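Local coordinates for phospholipase C-beta (PLC-beta) (Sepia officinalis, PDB 3QR0), which is a multidomain enzyme of the phospholipase C-beta family, with PH, EF-hand-like, TIM-barrel and C2 domains and a bound calcium ion, at residues K14-P19 and A141-S146; P19-K24 and K131-E136; G49-W54 and L64-Y69; D103-I108 and H121-N126. All coordinates share one frame; numbering follows the deposited sequence. Where two conformers were deposited one is given.

All four contacts lie in the PH domain, a seven-stranded antiparallel sheet with helix 127-141. Contacts 3 and 4 are buried beta hairpins of that sheet, held by backbone ladders; they meet where Leu52 CD1 packs on Ile108 CD1 at 3.8 Å. Contacts 1 and 2 are only partly buried and join the segment before the first strand to the C-terminal part of the domain, sharing Pro19. Contact 1 relies on an asparagine amide, a water and a tryptophan face, whereas contact 2 is apolar in the middle and charged along one flank, without a hydrogen bond across it. Trp133 of contact 2 also packs on Leu52 of contact 3.

Contact 1. Residues K14-P19 and A141-S146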
# COMPACT_ATOMS: atom_id res chain seq x y z
N LYS A 14 -3.00 12.33 -12.25
CA LYS A 14 -2.05 13.16 -12.99
C LYS A 14 -0.64 12.98 -12.44
O LYS A 14 -0.46 12.73 -11.25
CB LYS A 14 -2.47 14.63 -12.89
CG LYS A 14 -3.80 14.93 -13.59
CD LYS A 14 -4.50 16.15 -13.02
CE LYS A 14 -5.92 16.26 -13.56
NZ LYS A 14 -6.65 17.43 -13.00
N TRP A 15 0.36 13.10 -13.31
CA TRP A 15 1.76 13.08 -12.88
C TRP A 15 2.06 14.35 -12.09
O TRP A 15 1.37 15.35 -12.25
CB TRP A 15 2.68 12.99 -14.10
CG TRP A 15 2.57 11.70 -14.83
CD1 TRP A 15 1.83 11.45 -15.95
CD2 TRP A 15 3.22 10.47 -14.49
NE1 TRP A 15 1.98 10.14 -16.34
CE2 TRP A 15 2.83 9.51 -15.46
CE3 TRP A 15 4.10 10.08 -13.47
CZ2 TRP A 15 3.29 8.19 -15.43
CZ3 TRP A 15 4.55 8.77 -13.45
CH2 TRP A 15 4.14 7.84 -14.42
N PRO A 16 3.07 14.31 -11.20
CA PRO A 16 3.46 15.51 -10.46
C PRO A 16 3.73 16.70 -11.38
O PRO A 16 4.35 16.54 -12.44
CB PRO A 16 4.74 15.09 -9.75
CG PRO A 16 4.61 13.64 -9.58
CD PRO A 16 3.90 13.15 -10.80
N LYS A 17 3.24 17.87 -10.98
CA LYS A 17 3.47 19.11 -11.70
C LYS A 17 4.12 20.08 -10.72
O LYS A 17 3.46 20.56 -9.80
CB LYS A 17 2.14 19.67 -12.22
CG LYS A 17 2.29 20.94 -13.03
CD LYS A 17 1.05 21.21 -13.86
CE LYS A 17 1.21 22.47 -14.69
NZ LYS A 17 0.19 22.57 -15.76
N VAL A 18 5.42 20.33 -10.89
CA VAL A 18 6.19 21.06 -9.90
C VAL A 18 6.30 22.53 -10.30
O VAL A 18 6.86 22.83 -11.34
CB VAL A 18 7.61 20.48 -9.74
CG1 VAL A 18 8.38 21.20 -8.63
CG2 VAL A 18 7.54 18.99 -9.44
N PRO A 19 5.76 23.44 -9.47
CA PRO A 19 5.85 24.87 -9.79
C PRO A 19 7.28 25.34 -9.96
O PRO A 19 8.18 24.84 -9.27
CB PRO A 19 5.22 25.55 -8.57
CG PRO A 19 4.37 24.52 -7.94
CD PRO A 19 5.04 23.22 -8.20
N ALA A 141 4.51 13.06 -2.81
CA ALA A 141 4.78 11.85 -2.03
C ALA A 141 3.66 10.84 -2.14
O ALA A 141 3.91 9.64 -2.02
CB ALA A 141 5.03 12.20 -0.56
N TYR A 142 2.43 11.31 -2.35
CA TYR A 142 1.26 10.43 -2.47
C TYR A 142 0.71 10.36 -3.89
O TYR A 142 -0.43 9.97 -4.10
CB TYR A 142 0.19 10.84 -1.45
CG TYR A 142 0.61 10.43 -0.06
CD1 TYR A 142 0.22 9.22 0.47
CD2 TYR A 142 1.48 11.22 0.67
CE1 TYR A 142 0.65 8.82 1.74
CE2 TYR A 142 1.93 10.83 1.93
CZ TYR A 142 1.50 9.63 2.46
OH TYR A 142 1.94 9.24 3.70
N ASN A 143 1.54 10.71 -4.87
CA ASN A 143 1.12 10.62 -6.26
C ASN A 143 1.13 9.17 -6.75
O ASN A 143 2.19 8.54 -6.85
CB ASN A 143 1.99 11.50 -7.14
CG ASN A 143 1.45 11.64 -8.53
OD1 ASN A 143 1.48 10.68 -9.31
ND2 ASN A 143 0.95 12.82 -8.86
N LEU A 144 -0.05 8.64 -7.05
CA LEU A 144 -0.19 7.23 -7.41
C LEU A 144 0.51 6.86 -8.72
O LEU A 144 1.05 5.76 -8.84
CB LEU A 144 -1.67 6.83 -7.47
CG LEU A 144 -2.35 6.81 -6.10
CD1 LEU A 144 -3.85 6.55 -6.24
CD2 LEU A 144 -1.69 5.78 -5.18
N LEU A 145 0.51 7.76 -9.70
CA LEU A 145 1.25 7.51 -10.93
C LEU A 145 2.75 7.37 -10.66
O LEU A 145 3.37 6.45 -11.18
CB LEU A 145 0.99 8.59 -11.98
CG LEU A 145 -0.40 8.53 -12.61
CD1 LEU A 145 -0.59 9.70 -13.56
CD2 LEU A 145 -0.60 7.19 -13.32
N SER A 146 3.30 8.28 -9.86
CA SER A 146 4.72 8.24 -9.50
C SER A 146 5.06 6.96 -8.75
O SER A 146 6.06 6.30 -9.03
CB SER A 146 5.09 9.45 -8.65
OG SER A 146 6.46 9.41 -8.27
O HOH W 1 -1.35 10.38 -9.68
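Lys14 O is held by two donors, Asn143 ND2 at 2.8 Å and a water at 3.0 Å that in turn accepts from Leu145 N. Here the N-terminal segment of the PH domain returns to the junction where helix 127-141 gives way to the short helix 144-147. Asn143 is the N-cap of that short helix, and its amide works in two directions. ND2 approaches Lys14 O in the carbonyl plane with an N-H...O angle of 160°, while OD1 accepts the capping bond from Ser146 N. The two bonds fix the rotation of the amide, and CG lies anti to the backbone N (chi1 -170°), which carries the group across to residues 14-16. Pro16 presents the CG and CD side of its ring to this amide, with CD 3.5 Å from Asn143 ND2; beyond the contact Pro16 also touches Tyr140. Trp15 leaves the backbone pointing away, yet its indole turns back against Leu145 in the first turn of the helix. Leu145 CB sits over one face of the six-membered ring, 3.7 Å from its centroid in a CH-pi contact, while Leu145 CD1 sits by the pyrrole part of the indole and touches the Lys14-Trp15 peptide. On the far rim of the indole, Trp15 CZ3 comes to 3.5 Å from Leu145 O.

Contact 2. Residues P19-K24 and K131-E136; sequences PEQLIK and KKWSEE
One face of the Trp133 indole carries Leu22 CD2, which stands over the five-membered ring 3.8 Å from its centroid in a CH-pi contact; Phe28, on the first strand of the sheet, meets the indole edge-to-face. Leu22 and Trp133 reach toward each other, and Leu22 CD1 stands over the same face, beside the bond between Trp133 CD2 and CE3, and also touches Glu136 CB at 3.7 Å. This apolar centre joins helix 20-24, which leads into the PH-domain sheet, to helix 127-141. The axes of the two short segments run nearly perpendicular, at 97°, and approach no closer than 11.4 Å, so the side chains bridge the gap. Along one flank Pro19 lays CD against Glu136 OE1 at 3.6 Å, and Gln21 OE1 rests beside Lys132 CD. Two kinks in the Lys132 chain bring NZ to 3.6 Å from Glu136 OE2 in a salt bridge along its own helix. Gln21 NE2 and Trp133 NE1 both donate to Asp26 OD2, a shared acceptor that ties the two helices together indirectly. Direct adhesion therefore rests on apolar and CH-pi packing, while the polar groups at its margin are engaged by Asp26 and by the lysine-glutamate pair.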
# COMPACT_ATOMS: atom_id res chain seq x y z
N PRO A 19 5.76 23.44 -9.47
CA PRO A 19 5.85 24.87 -9.79
C PRO A 19 7.28 25.34 -9.96
O PRO A 19 8.18 24.84 -9.27
CB PRO A 19 5.22 25.55 -8.57
CG PRO A 19 4.37 24.52 -7.94
CD PRO A 19 5.04 23.22 -8.20
N GLU A 20 7.50 26.30 -10.86
CA GLU A 20 8.83 26.88 -11.05
C GLU A 20 9.44 27.37 -9.73
O GLU A 20 10.66 27.30 -9.55
CB GLU A 20 8.79 28.02 -12.08
CG GLU A 20 8.93 27.56 -13.52
CD GLU A 20 10.35 27.13 -13.86
OE1 GLU A 20 11.26 27.99 -13.79
OE2 GLU A 20 10.55 25.95 -14.21
N GLN A 21 8.60 27.86 -8.82
CA GLN A 21 9.03 28.32 -7.50
C GLN A 21 9.78 27.23 -6.72
O GLN A 21 10.81 27.52 -6.10
CB GLN A 21 7.83 28.79 -6.68
CG GLN A 21 8.18 29.37 -5.30
CD GLN A 21 6.95 29.69 -4.47
OE1 GLN A 21 5.86 29.91 -5.00
NE2 GLN A 21 7.12 29.73 -3.15
N LEU A 22 9.28 26.00 -6.76
CA LEU A 22 9.91 24.89 -6.04
C LEU A 22 11.14 24.35 -6.78
O LEU A 22 12.05 23.82 -6.15
CB LEU A 22 8.93 23.74 -5.77
CG LEU A 22 7.61 24.01 -5.04
CD1 LEU A 22 7.30 22.86 -4.09
CD2 LEU A 22 7.60 25.34 -4.29
N ILE A 23 11.14 24.47 -8.10
CA ILE A 23 12.28 24.07 -8.93
C ILE A 23 13.47 25.00 -8.69
O ILE A 23 14.60 24.55 -8.53
CB ILE A 23 11.90 24.06 -10.43
CG1 ILE A 23 10.91 22.92 -10.71
CG2 ILE A 23 13.14 23.90 -11.31
CD1 ILE A 23 10.41 22.88 -12.13
N LYS A 24 13.19 26.31 -8.66
CA LYS A 24 14.18 27.31 -8.29
C LYS A 24 14.58 27.13 -6.82
O LYS A 24 15.77 27.11 -6.49
CB LYS A 24 13.61 28.71 -8.51
CG LYS A 24 14.40 29.83 -7.86
CD LYS A 24 13.71 31.18 -8.06
CE LYS A 24 12.57 31.41 -7.08
NZ LYS A 24 13.05 31.60 -5.69
N LYS A 131 3.15 26.85 3.71
CA LYS A 131 1.91 26.21 3.27
C LYS A 131 2.07 25.64 1.86
O LYS A 131 1.74 24.47 1.63
CB LYS A 131 0.74 27.20 3.31
CG LYS A 131 -0.61 26.59 2.97
CD LYS A 131 -1.74 27.58 3.23
CE LYS A 131 -3.08 27.01 2.78
NZ LYS A 131 -4.18 28.01 2.95
N LYS A 132 2.58 26.44 0.93
CA LYS A 132 2.75 25.99 -0.45
C LYS A 132 3.63 24.75 -0.55
O LYS A 132 3.28 23.80 -1.26
CB LYS A 132 3.33 27.10 -1.33
CG LYS A 132 3.46 26.71 -2.80
CD LYS A 132 3.16 27.87 -3.74
CE LYS A 132 2.87 27.39 -5.17
NZ LYS A 132 1.76 26.39 -5.24
N TRP A 133 4.77 24.75 0.15
CA TRP A 133 5.66 23.58 0.13
C TRP A 133 4.99 22.35 0.74
O TRP A 133 5.13 21.25 0.22
CB TRP A 133 6.98 23.87 0.85
CG TRP A 133 7.96 24.58 -0.01
CD1 TRP A 133 7.97 25.90 -0.31
CD2 TRP A 133 9.06 24.00 -0.71
NE1 TRP A 133 9.02 26.19 -1.14
CE2 TRP A 133 9.70 25.04 -1.41
CE3 TRP A 133 9.58 22.70 -0.81
CZ2 TRP A 133 10.83 24.83 -2.20
CZ3 TRP A 133 10.71 22.49 -1.60
CH2 TRP A 133 11.32 23.55 -2.28
N SER A 134 4.26 22.55 1.83
CA SER A 134 3.57 21.45 2.50
C SER A 134 2.53 20.79 1.59
O SER A 134 2.45 19.57 1.52
CB SER A 134 2.90 21.93 3.78
OG SER A 134 2.50 20.83 4.58
N GLU A 135 1.74 21.61 0.89
CA GLU A 135 0.72 21.08 -0.02
C GLU A 135 1.33 20.41 -1.24
O GLU A 135 0.87 19.35 -1.66
CB GLU A 135 -0.23 22.19 -0.45
CG GLU A 135 -1.09 22.70 0.69
CD GLU A 135 -1.97 23.86 0.30
OE1 GLU A 135 -1.49 24.78 -0.40
OE2 GLU A 135 -3.16 23.86 0.71
N GLU A 136 2.37 21.01 -1.80
CA GLU A 136 2.99 20.49 -3.02
C GLU A 136 3.73 19.19 -2.75
O GLU A 136 3.51 18.19 -3.45
CB GLU A 136 3.93 21.52 -3.64
CG GLU A 136 3.22 22.69 -4.31
CD GLU A 136 2.32 22.27 -5.47
OE1 GLU A 136 2.71 21.35 -6.23
OE2 GLU A 136 1.24 22.87 -5.63

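Contact 3. Residues G49-W54 and L64-Y69; sequences GYFLYW and LLDLAY
Strands 51-54 and 63-66 pair antiparallel, Leu52 and Leu65 exchanging two backbone hydrogen bonds as a hydrogen-bonded pair between the non-hydrogen-bonded pairs Phe51-Asp66 and Tyr53-Leu64. Beyond the ladder, Leu67 N donates to Tyr50 O at 3.0 Å. On one face Phe51 and Leu64 run alongside each other, with Phe51 CD1 3.7 Å from Leu64 CD1; both also touch Arg161 of helix 151-165. The Asp66 carboxylate carbon, CG, lies 4.0 Å from Phe51 CE1, with ring and carboxylate planes 53° apart. Its OD1 takes Ala68 N in an Asx turn, accepts from a water that also donates to Tyr50 O, and forms a salt bridge with Lys157. On the face bearing Leu52, Leu67 CD2 meets Leu52 CG at 3.8 Å, roughly at a right angle; both leucines touch Val137 of helix 127-141. Trp54 CG sits between its backbone N and carbonyl carbon (chi1 66°), which turns the indole back toward the partner strand. Its CH2 edge meets Leu65 CG in the ring plane at 4.0 Å. Such a beta hairpin, here the third and fourth strands, closes the first half of the PH-domain sheet, with helix 127-141 packed on the face that bears Leu52 and on Leu67.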
# COMPACT_ATOMS: atom_id res chain seq x y z
N GLY A 49 9.28 16.01 -9.49
CA GLY A 49 8.72 15.79 -8.15
C GLY A 49 9.13 14.47 -7.50
O GLY A 49 8.31 13.80 -6.88
N TYR A 50 10.40 14.10 -7.64
CA TYR A 50 10.92 12.85 -7.07
C TYR A 50 11.81 13.04 -5.85
O TYR A 50 11.90 12.14 -5.01
CB TYR A 50 11.70 12.06 -8.11
CG TYR A 50 10.88 11.58 -9.28
CD1 TYR A 50 9.56 11.13 -9.10
CD2 TYR A 50 11.41 11.54 -10.56
CE1 TYR A 50 8.80 10.68 -10.17
CE2 TYR A 50 10.65 11.08 -11.64
CZ TYR A 50 9.35 10.65 -11.43
OH TYR A 50 8.58 10.20 -12.47
N PHE A 51 12.48 14.19 -5.76
CA PHE A 51 13.44 14.46 -4.70
C PHE A 51 13.28 15.87 -4.15
O PHE A 51 13.00 16.80 -4.90
CB PHE A 51 14.87 14.34 -5.22
CG PHE A 51 15.22 12.99 -5.76
CD1 PHE A 51 15.55 11.96 -4.90
CD2 PHE A 51 15.24 12.76 -7.13
CE1 PHE A 51 15.88 10.69 -5.40
CE2 PHE A 51 15.56 11.50 -7.64
CZ PHE A 51 15.88 10.47 -6.77
N LEU A 52 13.45 15.99 -2.84
CA LEU A 52 13.83 17.25 -2.21
C LEU A 52 15.34 17.22 -2.10
O LEU A 52 15.91 16.19 -1.72
CB LEU A 52 13.24 17.37 -0.81
CG LEU A 52 11.74 17.58 -0.68
CD1 LEU A 52 11.33 17.55 0.79
CD2 LEU A 52 11.36 18.90 -1.30
N TYR A 53 16.01 18.33 -2.41
CA TYR A 53 17.46 18.36 -2.28
C TYR A 53 17.97 19.74 -1.88
O TYR A 53 17.29 20.75 -2.09
CB TYR A 53 18.15 17.87 -3.56
CG TYR A 53 18.01 18.75 -4.79
CD1 TYR A 53 19.04 19.61 -5.16
CD2 TYR A 53 16.87 18.71 -5.58
CE1 TYR A 53 18.93 20.42 -6.30
CE2 TYR A 53 16.74 19.51 -6.72
CZ TYR A 53 17.78 20.36 -7.07
OH TYR A 53 17.66 21.16 -8.19
N TRP A 54 19.15 19.75 -1.27
CA TRP A 54 19.77 20.97 -0.77
C TRP A 54 21.26 20.73 -0.52
O TRP A 54 21.69 19.59 -0.30
CB TRP A 54 19.08 21.46 0.51
CG TRP A 54 19.25 20.53 1.68
CD1 TRP A 54 20.18 20.63 2.68
CD2 TRP A 54 18.46 19.37 1.99
NE1 TRP A 54 20.02 19.61 3.59
CE2 TRP A 54 18.97 18.82 3.18
CE3 TRP A 54 17.37 18.74 1.36
CZ2 TRP A 54 18.44 17.66 3.77
CZ3 TRP A 54 16.84 17.60 1.95
CH2 TRP A 54 17.38 17.07 3.14
N LEU A 64 19.68 15.00 0.23
CA LEU A 64 18.39 14.79 -0.41
C LEU A 64 17.44 13.96 0.43
O LEU A 64 17.86 13.26 1.36
CB LEU A 64 18.56 14.15 -1.80
CG LEU A 64 18.96 12.67 -1.88
CD1 LEU A 64 18.85 12.18 -3.30
CD2 LEU A 64 20.38 12.46 -1.36
N LEU A 65 16.16 14.07 0.09
CA LEU A 65 15.13 13.16 0.56
C LEU A 65 14.41 12.59 -0.66
O LEU A 65 13.90 13.34 -1.51
CB LEU A 65 14.12 13.88 1.45
CG LEU A 65 14.58 14.27 2.86
CD1 LEU A 65 13.47 15.03 3.57
CD2 LEU A 65 15.01 13.05 3.67
N ASP A 66 14.40 11.27 -0.76
CA ASP A 66 13.67 10.56 -1.80
C ASP A 66 12.20 10.59 -1.39
O ASP A 66 11.83 10.00 -0.38
CB ASP A 66 14.19 9.12 -1.90
CG ASP A 66 13.59 8.35 -3.07
OD1 ASP A 66 12.46 8.65 -3.49
OD2 ASP A 66 14.26 7.40 -3.54
N LEU A 67 11.38 11.27 -2.19
CA LEU A 67 9.97 11.46 -1.85
C LEU A 67 9.18 10.14 -1.83
O LEU A 67 8.07 10.10 -1.29
CB LEU A 67 9.31 12.46 -2.80
CG LEU A 67 9.83 13.90 -2.71
CD1 LEU A 67 9.03 14.80 -3.63
CD2 LEU A 67 9.78 14.43 -1.28
N ALA A 68 9.76 9.08 -2.38
CA ALA A 68 9.20 7.73 -2.28
C ALA A 68 9.01 7.27 -0.83
O ALA A 68 8.18 6.40 -0.57
CB ALA A 68 10.07 6.73 -3.03
N TYR A 69 9.79 7.82 0.10
CA TYR A 69 9.70 7.43 1.51
C TYR A 69 9.23 8.57 2.43
O TYR A 69 9.22 8.42 3.65
CB TYR A 69 11.03 6.85 1.95
CG TYR A 69 11.53 5.82 0.95
CD1 TYR A 69 10.80 4.67 0.69
CD2 TYR A 69 12.72 6.01 0.25
CE1 TYR A 69 11.22 3.74 -0.25
CE2 TYR A 69 13.15 5.09 -0.69
CZ TYR A 69 12.41 3.95 -0.93
OH TYR A 69 12.84 3.03 -1.86
O HOH W 2 10.14 9.91 -5.41

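Contact 4. Residues D103-I108 and H121-N126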
# COMPACT_ATOMS: atom_id res chain seq x y z
N ASP A 103 3.88 29.60 12.57
CA ASP A 103 3.28 29.77 11.24
C ASP A 103 4.29 29.55 10.10
O ASP A 103 3.91 29.19 8.98
CB ASP A 103 2.66 31.17 11.11
CG ASP A 103 1.47 31.39 12.03
OD1 ASP A 103 0.93 30.40 12.58
OD2 ASP A 103 1.06 32.55 12.19
N LYS A 104 5.58 29.76 10.39
CA LYS A 104 6.66 29.57 9.41
C LYS A 104 7.27 28.16 9.42
O LYS A 104 8.06 27.82 8.52
CB LYS A 104 7.77 30.58 9.65
CG LYS A 104 7.32 32.02 9.49
CD LYS A 104 8.48 33.00 9.59
CE LYS A 104 8.97 33.18 11.01
NZ LYS A 104 9.80 34.41 11.12
N CYS A 105 6.93 27.35 10.42
CA CYS A 105 7.56 26.04 10.59
C CYS A 105 6.98 24.96 9.67
O CYS A 105 5.77 24.91 9.44
CB CYS A 105 7.45 25.58 12.05
SG CYS A 105 8.55 26.51 13.14
N VAL A 106 7.87 24.11 9.16
CA VAL A 106 7.51 22.97 8.34
C VAL A 106 8.24 21.75 8.89
O VAL A 106 9.45 21.80 9.13
CB VAL A 106 7.91 23.18 6.87
CG1 VAL A 106 7.67 21.90 6.05
CG2 VAL A 106 7.15 24.35 6.27
N THR A 107 7.50 20.66 9.09
CA THR A 107 8.05 19.41 9.62
C THR A 107 7.80 18.30 8.61
O THR A 107 6.67 18.14 8.15
CB THR A 107 7.38 19.02 10.95
OG1 THR A 107 7.56 20.07 11.90
CG2 THR A 107 7.96 17.74 11.50
N ILE A 108 8.84 17.56 8.27
CA ILE A 108 8.73 16.44 7.34
C ILE A 108 9.07 15.16 8.09
O ILE A 108 10.06 15.11 8.83
CB ILE A 108 9.68 16.60 6.14
CG1 ILE A 108 9.52 17.98 5.50
CG2 ILE A 108 9.44 15.50 5.11
CD1 ILE A 108 10.53 18.27 4.39
N HIS A 121 13.29 19.23 10.01
CA HIS A 121 12.61 20.40 10.56
C HIS A 121 13.13 21.67 9.90
O HIS A 121 14.34 21.89 9.82
CB HIS A 121 12.83 20.50 12.07
CG HIS A 121 12.46 19.26 12.82
ND1 HIS A 121 11.15 18.90 13.05
CD2 HIS A 121 13.23 18.31 13.40
CE1 HIS A 121 11.13 17.77 13.75
NE2 HIS A 121 12.38 17.40 13.97
N LEU A 122 12.19 22.51 9.44
CA LEU A 122 12.51 23.70 8.65
C LEU A 122 11.72 24.90 9.13
O LEU A 122 10.61 24.74 9.62
CB LEU A 122 12.17 23.44 7.19
CG LEU A 122 12.84 22.24 6.53
CD1 LEU A 122 12.21 21.95 5.18
CD2 LEU A 122 14.33 22.49 6.41
N VAL A 123 12.30 26.09 8.97
CA VAL A 123 11.58 27.36 9.16
C VAL A 123 11.61 28.12 7.84
O VAL A 123 12.68 28.43 7.32
CB VAL A 123 12.23 28.22 10.27
CG1 VAL A 123 11.39 29.48 10.53
CG2 VAL A 123 12.41 27.41 11.56
N ALA A 124 10.43 28.40 7.29
CA ALA A 124 10.30 29.20 6.06
C ALA A 124 10.40 30.68 6.40
O ALA A 124 10.37 31.05 7.57
CB ALA A 124 8.98 28.90 5.36
N GLU A 125 10.52 31.53 5.38
CA GLU A 125 10.57 32.98 5.57
C GLU A 125 9.20 33.56 5.93
O GLU A 125 9.12 34.65 6.50
CB GLU A 125 11.07 33.68 4.31
CG GLU A 125 12.55 33.52 4.02
CD GLU A 125 12.90 33.96 2.61
OE1 GLU A 125 12.31 33.41 1.66
OE2 GLU A 125 13.75 34.86 2.46
N ASN A 126 8.14 32.85 5.56
CA ASN A 126 6.77 33.29 5.86
C ASN A 126 5.80 32.12 5.82
O ASN A 126 6.18 30.99 5.50
CB ASN A 126 6.34 34.42 4.91
CG ASN A 126 6.33 34.00 3.45
OD1 ASN A 126 5.68 33.02 3.07
ND2 ASN A 126 7.06 34.73 2.62
O HOH W 3 9.63 21.12 12.70
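Val106 and Leu122 bond to each other in both directions at the middle of the hairpin formed by strands 105-110 and 118-124, the last two strands of the PH-domain sheet before helix 127-141. Among the backbone bonds, Val106 N to Leu122 O measures 2.8 Å and is almost straight, at 174°. The return bond from Leu122 N completes this hydrogen-bonded pair, and Ala124 N adds a third by donating to Lys104 O at 2.7 Å. The non-hydrogen-bonded pairs are Cys105-Val123 and Thr107-His121, and segments 105-108 and 121-124 run 153° apart in direction.

Apolar contacts dominate the face bearing Val106 and Leu122. Leu122 CD1 reaches Ile108 CD1 at 4.1 Å, the two side chains crossing obliquely. Val106 and Ala124 meet Ala130 of helix 127-141, which packs on this face. On the other face Cys105 SG lies 4.3 Å from Val123 CG2.

Polar side chains flank this ladder on both sides of the Val106-Leu122 pair. The aliphatic part of Lys104 runs along residues 124-126, with CD 3.4 Å from Ala124 O, and a bend at chi3 (-75°) directs the amine onward to the carbonyls of Gly91, Phe94 and Ser96. Thr107 OG1 accepts from Lys80 N; a water lies between this oxygen and His121 ND1, 2.7 Å from the ring nitrogen, though its 2.5 Å distance to Thr107 OG1 is suspiciously short. Trp31 stacks on the imidazole, and alongside it the threonine methyl, Thr107 CG2, lies 3.7 Å from His121 ND1.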